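Local coordinates for protein glycoside hydrolase, GH17 family (Formosa sp. Hel1_33_131, PDB 6FCG) that probably hydrolyses internal beta-1,3-glucosidic bonds of laminarin, the algal storage glucan, as an endo-acting laminarinase, at residues 161-174 with 204-216. Numbering follows the deposited sequence.
Sequences VKVIAVGNEAMVKW and DLWITSSDNFASW
Strands 161-168 and 206-212 run parallel, their short axes 4.3 Å apart at closest and inclined by 33°, as neighbours in the beta-alpha-beta unit that crosses over through helix 182-197 of the TIM barrel. W206 bonds through N to K162 O and through O to I164 N, and T208 likewise to I164 O and V166 N. Between A165 and N168 the register slips by one residue in a beta bulge, and E169 N then resumes the pairing on S210 O (2.8 Å). At the bulge the hydroxyl of S209 donates to V166 O. On one sheet face the methyl CG2 of T208 rests against A165 CB (3.8 Å); on the other, I164 CD1 meets L205 CD2, towards helix 182-197, which I164 touches at L192.

Beyond the strands, D211 fastens the loop after N168. Its OD2 takes M171 N through the syn lone pair (2.9 Å), while OD1 accepts N212 N on its anti lone pair and S215 OG from above the carboxylate plane. One water bridges OD2, A170 N, S209 OG and S210 O. An alanine in place of D211 would probably leave M171 N and S215 OG without their acceptor and free the loop at 169-172 to shift. N168 and E169 end strand 161-168 as the Asn-Glu pair where clan GH-A enzymes carry their acid/base, probably E169, whose OE2 bonds to H241. With V172 chi1 at 81°, CG2 lies against N212 CB (3.7 Å), and a water links W174 NE1 to N212 OD1, which also caps A214 N at 2.9 Å.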
ATOM      1  N   VAL A 161       6.756  -7.355  52.765  1.00 26.31           N
ATOM      2  CA  VAL A 161       7.831  -7.292  51.764  1.00 25.82           C
ATOM      3  C   VAL A 161       8.751  -8.510  51.894  1.00 25.75           C
ATOM      4  O   VAL A 161       9.468  -8.643  52.885  1.00 24.96           O
ATOM      5  CB  VAL A 161       8.655  -5.998  51.913  1.00 25.50           C
ATOM      6  CG1 VAL A 161       9.841  -5.988  50.963  1.00 25.75           C
ATOM      7  CG2 VAL A 161       7.772  -4.792  51.663  1.00 25.36           C
ATOM      8  N   LYS A 162       8.715  -9.383  50.897  1.00 25.02           N
ATOM      9  CA  LYS A 162       9.558 -10.579  50.867  1.00 25.02           C
ATOM     10  C   LYS A 162      10.680 -10.572  49.839  1.00 23.56           C
ATOM     11  O   LYS A 162      11.555 -11.423  49.905  1.00 23.60           O
ATOM     12  CB  LYS A 162       8.688 -11.796  50.602  1.00 25.58           C
ATOM     13  CG  LYS A 162       7.594 -11.971  51.620  1.00 26.73           C
ATOM     14  CD  LYS A 162       8.150 -12.252  53.015  1.00 27.49           C
ATOM     15  CE  LYS A 162       7.161 -11.888  54.108  1.00 27.91           C
ATOM     16  NZ  LYS A 162       7.890 -11.833  55.388  1.00 29.13           N
ATOM     17  N   VAL A 163      10.642  -9.635  48.893  1.00 23.16           N
ATOM     18  CA  VAL A 163      11.636  -9.547  47.825  1.00 22.72           C
ATOM     19  C   VAL A 163      11.862  -8.086  47.476  1.00 20.29           C
ATOM     20  O   VAL A 163      10.922  -7.289  47.422  1.00 18.07           O
ATOM     21  CB  VAL A 163      11.184 -10.325  46.545  1.00 24.81           C
ATOM     22  CG1 VAL A 163      12.168 -10.120  45.373  1.00 25.58           C
ATOM     23  CG2 VAL A 163      11.022 -11.818  46.794  1.00 23.60           C
ATOM     24  N   ILE A 164      13.131  -7.744  47.245  1.00 19.37           N
ATOM     25  CA  ILE A 164      13.468  -6.512  46.538  1.00 18.22           C
ATOM     26  C   ILE A 164      14.067  -6.872  45.180  1.00 17.18           C
ATOM     27  O   ILE A 164      14.996  -7.646  45.109  1.00 16.30           O
ATOM     28  CB  ILE A 164      14.421  -5.635  47.317  1.00 18.13           C
ATOM     29  CG1 ILE A 164      13.783  -5.219  48.637  1.00 17.60           C
ATOM     30  CG2 ILE A 164      14.762  -4.390  46.499  1.00 18.91           C
ATOM     31  CD1 ILE A 164      14.675  -4.399  49.545  1.00 18.70           C
ATOM     32  N   ALA A 165      13.504  -6.292  44.128  1.00 16.79           N
ATOM     33  CA  ALA A 165      14.015  -6.422  42.767  1.00 17.08           C
ATOM     34  C   ALA A 165      14.751  -5.157  42.375  1.00 17.55           C
ATOM     35  O   ALA A 165      14.160  -4.055  42.390  1.00 18.56           O
ATOM     36  CB  ALA A 165      12.875  -6.661  41.809  1.00 17.18           C
ATOM     37  N   VAL A 166      16.032  -5.296  42.053  1.00 17.95           N
ATOM     38  CA  VAL A 166      16.870  -4.180  41.589  1.00 18.71           C
ATOM     39  C   VAL A 166      16.720  -4.046  40.087  1.00 19.16           C
ATOM     40  O   VAL A 166      17.324  -4.799  39.316  1.00 20.77           O
ATOM     41  CB  VAL A 166      18.344  -4.432  41.935  1.00 18.17           C
ATOM     42  CG1 VAL A 166      19.219  -3.292  41.425  1.00 18.24           C
ATOM     43  CG2 VAL A 166      18.513  -4.574  43.430  1.00 18.20           C
ATOM     44  N   GLY A 167      15.870  -3.127  39.680  1.00 20.41           N
ATOM     45  CA  GLY A 167      15.628  -2.870  38.265  1.00 21.98           C
ATOM     46  C   GLY A 167      14.489  -3.644  37.627  1.00 21.13           C
ATOM     47  O   GLY A 167      14.091  -4.720  38.083  1.00 23.14           O
ATOM     48  N   ASN A 168      13.927  -3.045  36.590  1.00 19.50           N
ATOM     49  CA  ASN A 168      12.926  -3.686  35.783  1.00 19.53           C
ATOM     50  C   ASN A 168      13.246  -3.519  34.308  1.00 19.68           C
ATOM     51  O   ASN A 168      13.003  -2.442  33.705  1.00 19.10           O
ATOM     52  CB  ASN A 168      11.518  -3.117  36.054  1.00 19.79           C
ATOM     53  CG  ASN A 168      10.480  -3.736  35.121  1.00 18.59           C
ATOM     54  OD1 ASN A 168      10.181  -4.904  35.231  1.00 18.32           O
ATOM     55  ND2 ASN A 168       9.965  -2.969  34.203  1.00 17.87           N
ATOM     56  N   GLU A 169      13.746  -4.598  33.727  1.00 20.12           N
ATOM     57  CA  GLU A 169      14.199  -4.604  32.339  1.00 20.87           C
ATOM     58  C   GLU A 169      15.295  -3.564  32.152  1.00 19.62           C
ATOM     59  O   GLU A 169      15.460  -2.989  31.070  1.00 19.83           O
ATOM     60  CB  GLU A 169      13.029  -4.432  31.345  1.00 22.18           C
ATOM     61  CG  GLU A 169      12.193  -5.693  31.218  1.00 23.86           C
ATOM     62  CD  GLU A 169      10.953  -5.550  30.339  1.00 27.43           C
ATOM     63  OE1 GLU A 169      10.900  -4.560  29.599  1.00 31.48           O
ATOM     64  OE2 GLU A 169      10.033  -6.406  30.382  1.00 30.04           O
ATOM     65  N   ALA A 170      16.066  -3.356  33.205  1.00 17.82           N
ATOM     66  CA  ALA A 170      17.027  -2.293  33.198  1.00 17.86           C
ATOM     67  C   ALA A 170      18.312  -2.625  32.443  1.00 17.10           C
ATOM     68  O   ALA A 170      19.089  -1.726  32.209  1.00 17.15           O
ATOM     69  CB  ALA A 170      17.324  -1.861  34.636  1.00 17.84           C
ATOM     70  N   MET A 171      18.536  -3.893  32.113  1.00 17.31           N
ATOM     71  CA  MET A 171      19.733  -4.338  31.381  1.00 18.83           C
ATOM     72  C   MET A 171      19.471  -4.665  29.919  1.00 18.40           C
ATOM     73  O   MET A 171      20.408  -4.776  29.133  1.00 18.97           O
ATOM     74  CB  MET A 171      20.339  -5.592  32.031  1.00 18.51           C
ATOM     75  CG  MET A 171      20.892  -5.354  33.424  1.00 20.63           C
ATOM     76  SD  MET A 171      21.594  -6.827  34.217  1.00 21.75           S
ATOM     77  CE  MET A 171      20.097  -7.768  34.459  1.00 22.13           C
ATOM     78  N   VAL A 172      18.215  -4.786  29.537  1.00 18.73           N
ATOM     79  CA  VAL A 172      17.915  -5.169  28.157  1.00 20.82           C
ATOM     80  C   VAL A 172      18.280  -4.021  27.185  1.00 20.42           C
ATOM     81  O   VAL A 172      17.889  -2.869  27.397  1.00 19.05           O
ATOM     82  CB  VAL A 172      16.437  -5.623  28.004  1.00 22.02           C
ATOM     83  CG1 VAL A 172      15.456  -4.443  27.873  1.00 23.36           C
ATOM     84  CG2 VAL A 172      16.278  -6.557  26.825  1.00 20.91           C
ATOM     85  N   LYS A 173      19.024  -4.349  26.135  1.00 20.50           N
ATOM     86  CA  LYS A 173      19.657  -3.326  25.275  1.00 20.29           C
ATOM     87  C   LYS A 173      18.666  -2.514  24.417  1.00 19.77           C
ATOM     88  O   LYS A 173      19.013  -1.450  23.948  1.00 19.10           O
ATOM     89  CB  LYS A 173      20.684  -3.949  24.357  1.00 20.30           C
ATOM     90  CG  LYS A 173      21.756  -4.793  25.046  1.00 21.88           C
ATOM     91  CD  LYS A 173      22.660  -4.012  25.961  1.00 22.70           C
ATOM     92  CE  LYS A 173      23.827  -4.873  26.419  1.00 23.49           C
ATOM     93  NZ  LYS A 173      24.490  -4.208  27.578  1.00 24.30           N
ATOM     94  N   TRP A 174      17.453  -3.030  24.232  1.00 19.42           N
ATOM     95  CA  TRP A 174      16.387  -2.308  23.563  1.00 19.06           C
ATOM     96  C   TRP A 174      15.570  -1.347  24.437  1.00 18.33           C
ATOM     97  O   TRP A 174      14.754  -0.612  23.920  1.00 17.57           O
ATOM     98  CB  TRP A 174      15.446  -3.265  22.781  1.00 19.14           C
ATOM     99  CG  TRP A 174      14.885  -4.503  23.498  1.00 19.37           C
ATOM    100  CD1 TRP A 174      15.240  -5.805  23.267  1.00 19.05           C
ATOM    101  CD2 TRP A 174      13.824  -4.546  24.499  1.00 19.58           C
ATOM    102  NE1 TRP A 174      14.489  -6.652  24.073  1.00 19.67           N
ATOM    103  CE2 TRP A 174      13.608  -5.909  24.819  1.00 18.72           C
ATOM    104  CE3 TRP A 174      13.043  -3.555  25.155  1.00 18.66           C
ATOM    105  CZ2 TRP A 174      12.686  -6.295  25.747  1.00 18.05           C
ATOM    106  CZ3 TRP A 174      12.120  -3.944  26.076  1.00 17.08           C
ATOM    107  CH2 TRP A 174      11.950  -5.296  26.378  1.00 18.35           C
ATOM    108  N   ASP A 204      16.362 -13.564  55.517  1.00 29.00           N
ATOM    109  CA  ASP A 204      15.426 -14.266  54.630  1.00 28.86           C
ATOM    110  C   ASP A 204      14.813 -13.442  53.476  1.00 25.72           C
ATOM    111  O   ASP A 204      14.060 -13.989  52.657  1.00 24.67           O
ATOM    112  CB  ASP A 204      14.296 -14.848  55.465  1.00 31.42           C
ATOM    113  CG  ASP A 204      14.761 -15.956  56.403  1.00 33.16           C
ATOM    114  OD1 ASP A 204      15.491 -16.865  55.950  1.00 31.40           O
ATOM    115  OD2 ASP A 204      14.351 -15.938  57.589  1.00 37.40           O
ATOM    116  N   LEU A 205      15.136 -12.149  53.432  1.00 24.47           N
ATOM    117  CA  LEU A 205      14.725 -11.255  52.360  1.00 25.02           C
ATOM    118  C   LEU A 205      15.503 -11.587  51.117  1.00 24.82           C
ATOM    119  O   LEU A 205      16.729 -11.643  51.154  1.00 30.42           O
ATOM    120  CB  LEU A 205      14.997  -9.792  52.738  1.00 25.13           C
ATOM    121  CG  LEU A 205      14.601  -8.725  51.732  1.00 25.67           C
ATOM    122  CD1 LEU A 205      13.103  -8.546  51.692  1.00 26.74           C
ATOM    123  CD2 LEU A 205      15.262  -7.412  52.056  1.00 27.21           C
ATOM    124  N   TRP A 206      14.804 -11.854  50.032  1.00 23.21           N
ATOM    125  CA  TRP A 206      15.455 -12.279  48.808  1.00 23.74           C
ATOM    126  C   TRP A 206      15.688 -11.091  47.885  1.00 23.62           C
ATOM    127  O   TRP A 206      14.836 -10.216  47.771  1.00 23.24           O
ATOM    128  CB  TRP A 206      14.647 -13.413  48.138  1.00 23.38           C
ATOM    129  CG  TRP A 206      15.092 -14.790  48.555  1.00 22.57           C
ATOM    130  CD1 TRP A 206      15.848 -15.107  49.641  1.00 22.27           C
ATOM    131  CD2 TRP A 206      14.793 -16.031  47.903  1.00 21.71           C
ATOM    132  NE1 TRP A 206      16.043 -16.460  49.707  1.00 21.34           N
ATOM    133  CE2 TRP A 206      15.393 -17.056  48.668  1.00 22.10           C
ATOM    134  CE3 TRP A 206      14.070 -16.375  46.766  1.00 21.75           C
ATOM    135  CZ2 TRP A 206      15.316 -18.391  48.319  1.00 22.57           C
ATOM    136  CZ3 TRP A 206      13.975 -17.714  46.415  1.00 22.37           C
ATOM    137  CH2 TRP A 206      14.600 -18.707  47.194  1.00 22.89           C
ATOM    138  N   ILE A 207      16.843 -11.086  47.217  1.00 23.37           N
ATOM    139  CA  ILE A 207      17.209 -10.019  46.302  1.00 22.21           C
ATOM    140  C   ILE A 207      17.294 -10.573  44.903  1.00 21.25           C
ATOM    141  O   ILE A 207      17.807 -11.665  44.689  1.00 22.37           O
ATOM    142  CB  ILE A 207      18.550  -9.404  46.680  1.00 22.19           C
ATOM    143  CG1 ILE A 207      18.604  -9.087  48.183  1.00 21.92           C
ATOM    144  CG2 ILE A 207      18.801  -8.139  45.860  1.00 23.15           C
ATOM    145  CD1 ILE A 207      17.564  -8.085  48.670  1.00 21.91           C
ATOM    146  N   THR A 208      16.792  -9.813  43.936  1.00 20.86           N
ATOM    147  CA  THR A 208      16.827 -10.218  42.517  1.00 19.82           C
ATOM    148  C   THR A 208      16.920  -9.000  41.640  1.00 19.70           C
ATOM    149  O   THR A 208      17.059  -7.875  42.133  1.00 19.15           O
ATOM    150  CB  THR A 208      15.574 -11.052  42.130  1.00 19.88           C
ATOM    151  OG1 THR A 208      15.734 -11.651  40.844  1.00 17.54           O
ATOM    152  CG2 THR A 208      14.292 -10.198  42.147  1.00 19.40           C
ATOM    153  N   SER A 209      16.883  -9.239  40.332  1.00 19.50           N
ATOM    154  CA  SER A 209      16.615  -8.209  39.336  1.00 19.29           C
ATOM    155  C   SER A 209      15.594  -8.791  38.393  1.00 19.11           C
ATOM    156  O   SER A 209      15.659  -9.964  38.079  1.00 19.22           O
ATOM    157  CB  SER A 209      17.873  -7.833  38.575  1.00 19.96           C
ATOM    158  OG  SER A 209      17.639  -6.732  37.713  1.00 18.66           O
ATOM    159  N   SER A 210      14.628  -7.989  37.962  1.00 19.55           N
ATOM    160  CA  SER A 210      13.591  -8.508  37.085  1.00 19.96           C
ATOM    161  C   SER A 210      13.895  -8.013  35.679  1.00 19.82           C
ATOM    162  O   SER A 210      13.957  -6.811  35.423  1.00 19.10           O
ATOM    163  CB  SER A 210      12.202  -8.111  37.585  1.00 20.19           C
ATOM    164  OG  SER A 210      11.251  -9.114  37.254  1.00 19.95           O
ATOM    165  N   ASP A 211      14.105  -8.948  34.767  1.00 19.79           N
ATOM    166  CA  ASP A 211      14.586  -8.582  33.444  1.00 19.74           C
ATOM    167  C   ASP A 211      14.210  -9.610  32.373  1.00 18.46           C
ATOM    168  O   ASP A 211      13.810 -10.741  32.669  1.00 17.82           O
ATOM    169  CB  ASP A 211      16.119  -8.352  33.488  1.00 20.54           C
ATOM    170  CG  ASP A 211      16.577  -7.205  32.554  1.00 20.32           C
ATOM    171  OD1 ASP A 211      16.155  -7.193  31.371  1.00 17.91           O
ATOM    172  OD2 ASP A 211      17.353  -6.332  33.027  1.00 22.57           O
ATOM    173  N   ASN A 212      14.336  -9.173  31.131  1.00 17.59           N
ATOM    174  CA  ASN A 212      14.135 -10.006  29.952  1.00 18.27           C
ATOM    175  C   ASN A 212      15.060 -11.212  29.933  1.00 18.04           C
ATOM    176  O   ASN A 212      16.203 -11.144  30.359  1.00 17.56           O
ATOM    177  CB  ASN A 212      14.419  -9.166  28.712  1.00 19.27           C
ATOM    178  CG  ASN A 212      14.076  -9.882  27.428  1.00 19.92           C
ATOM    179  OD1 ASN A 212      14.955 -10.441  26.747  1.00 21.00           O
ATOM    180  ND2 ASN A 212      12.800  -9.831  27.055  1.00 20.66           N
ATOM    181  N   PHE A 213      14.559 -12.302  29.394  1.00 18.70           N
ATOM    182  CA  PHE A 213      15.322 -13.527  29.295  1.00 20.25           C
ATOM    183  C   PHE A 213      16.713 -13.326  28.701  1.00 21.61           C
ATOM    184  O   PHE A 213      17.656 -13.991  29.105  1.00 23.47           O
ATOM    185  CB  PHE A 213      14.546 -14.584  28.477  1.00 20.19           C
ATOM    186  CG  PHE A 213      14.592 -14.354  27.010  1.00 20.74           C
ATOM    187  CD1 PHE A 213      13.782 -13.413  26.417  1.00 21.46           C
ATOM    188  CD2 PHE A 213      15.467 -15.083  26.211  1.00 21.72           C
ATOM    189  CE1 PHE A 213      13.819 -13.215  25.043  1.00 21.76           C
ATOM    190  CE2 PHE A 213      15.522 -14.888  24.842  1.00 20.89           C
ATOM    191  CZ  PHE A 213      14.694 -13.954  24.260  1.00 21.67           C
ATOM    192  N   ALA A 214      16.823 -12.455  27.708  1.00 22.22           N
ATOM    193  CA  ALA A 214      18.099 -12.206  27.045  1.00 22.65           C
ATOM    194  C   ALA A 214      19.102 -11.526  27.979  1.00 20.91           C
ATOM    195  O   ALA A 214      20.290 -11.806  27.932  1.00 22.56           O
ATOM    196  CB  ALA A 214      17.881 -11.370  25.776  1.00 22.92           C
ATOM    197  N   SER A 215      18.616 -10.640  28.825  1.00 20.28           N
ATOM    198  CA  SER A 215      19.468  -9.963  29.817  1.00 21.00           C
ATOM    199  C   SER A 215      20.074 -10.922  30.834  1.00 20.90           C
ATOM    200  O   SER A 215      21.155 -10.691  31.330  1.00 21.50           O
ATOM    201  CB  SER A 215      18.662  -8.900  30.573  1.00 20.98           C
ATOM    202  OG  SER A 215      18.049  -8.009  29.668  1.00 20.56           O
ATOM    203  N   TRP A 216      19.361 -11.999  31.114  1.00 20.73           N
ATOM    204  CA  TRP A 216      19.848 -13.033  31.987  1.00 21.98           C
ATOM    205  C   TRP A 216      20.648 -14.085  31.269  1.00 22.40           C
ATOM    206  O   TRP A 216      20.933 -15.136  31.838  1.00 23.41           O
ATOM    207  CB  TRP A 216      18.676 -13.700  32.728  1.00 22.92           C
ATOM    208  CG  TRP A 216      18.174 -12.914  33.920  1.00 22.17           C
ATOM    209  CD1 TRP A 216      16.904 -12.412  34.102  1.00 22.54           C
ATOM    210  CD2 TRP A 216      18.924 -12.546  35.060  1.00 20.48           C
ATOM    211  NE1 TRP A 216      16.832 -11.755  35.306  1.00 22.15           N
ATOM    212  CE2 TRP A 216      18.056 -11.851  35.925  1.00 21.46           C
ATOM    213  CE3 TRP A 216      20.237 -12.767  35.455  1.00 21.65           C
ATOM    214  CZ2 TRP A 216      18.468 -11.367  37.166  1.00 21.07           C
ATOM    215  CZ3 TRP A 216      20.660 -12.272  36.697  1.00 22.14           C
ATOM    216  CH2 TRP A 216      19.774 -11.573  37.528  1.00 21.58           C
TER
HETATM  217  O   HOH W   1      10.413  -8.147  28.387  1.00 29.64           O
HETATM  218  O   HOH W   2      16.460  -5.083  35.475  1.00 11.02           O
HETATM  219  O   HOH W   3      15.321  -9.387  24.141  1.00 21.06           O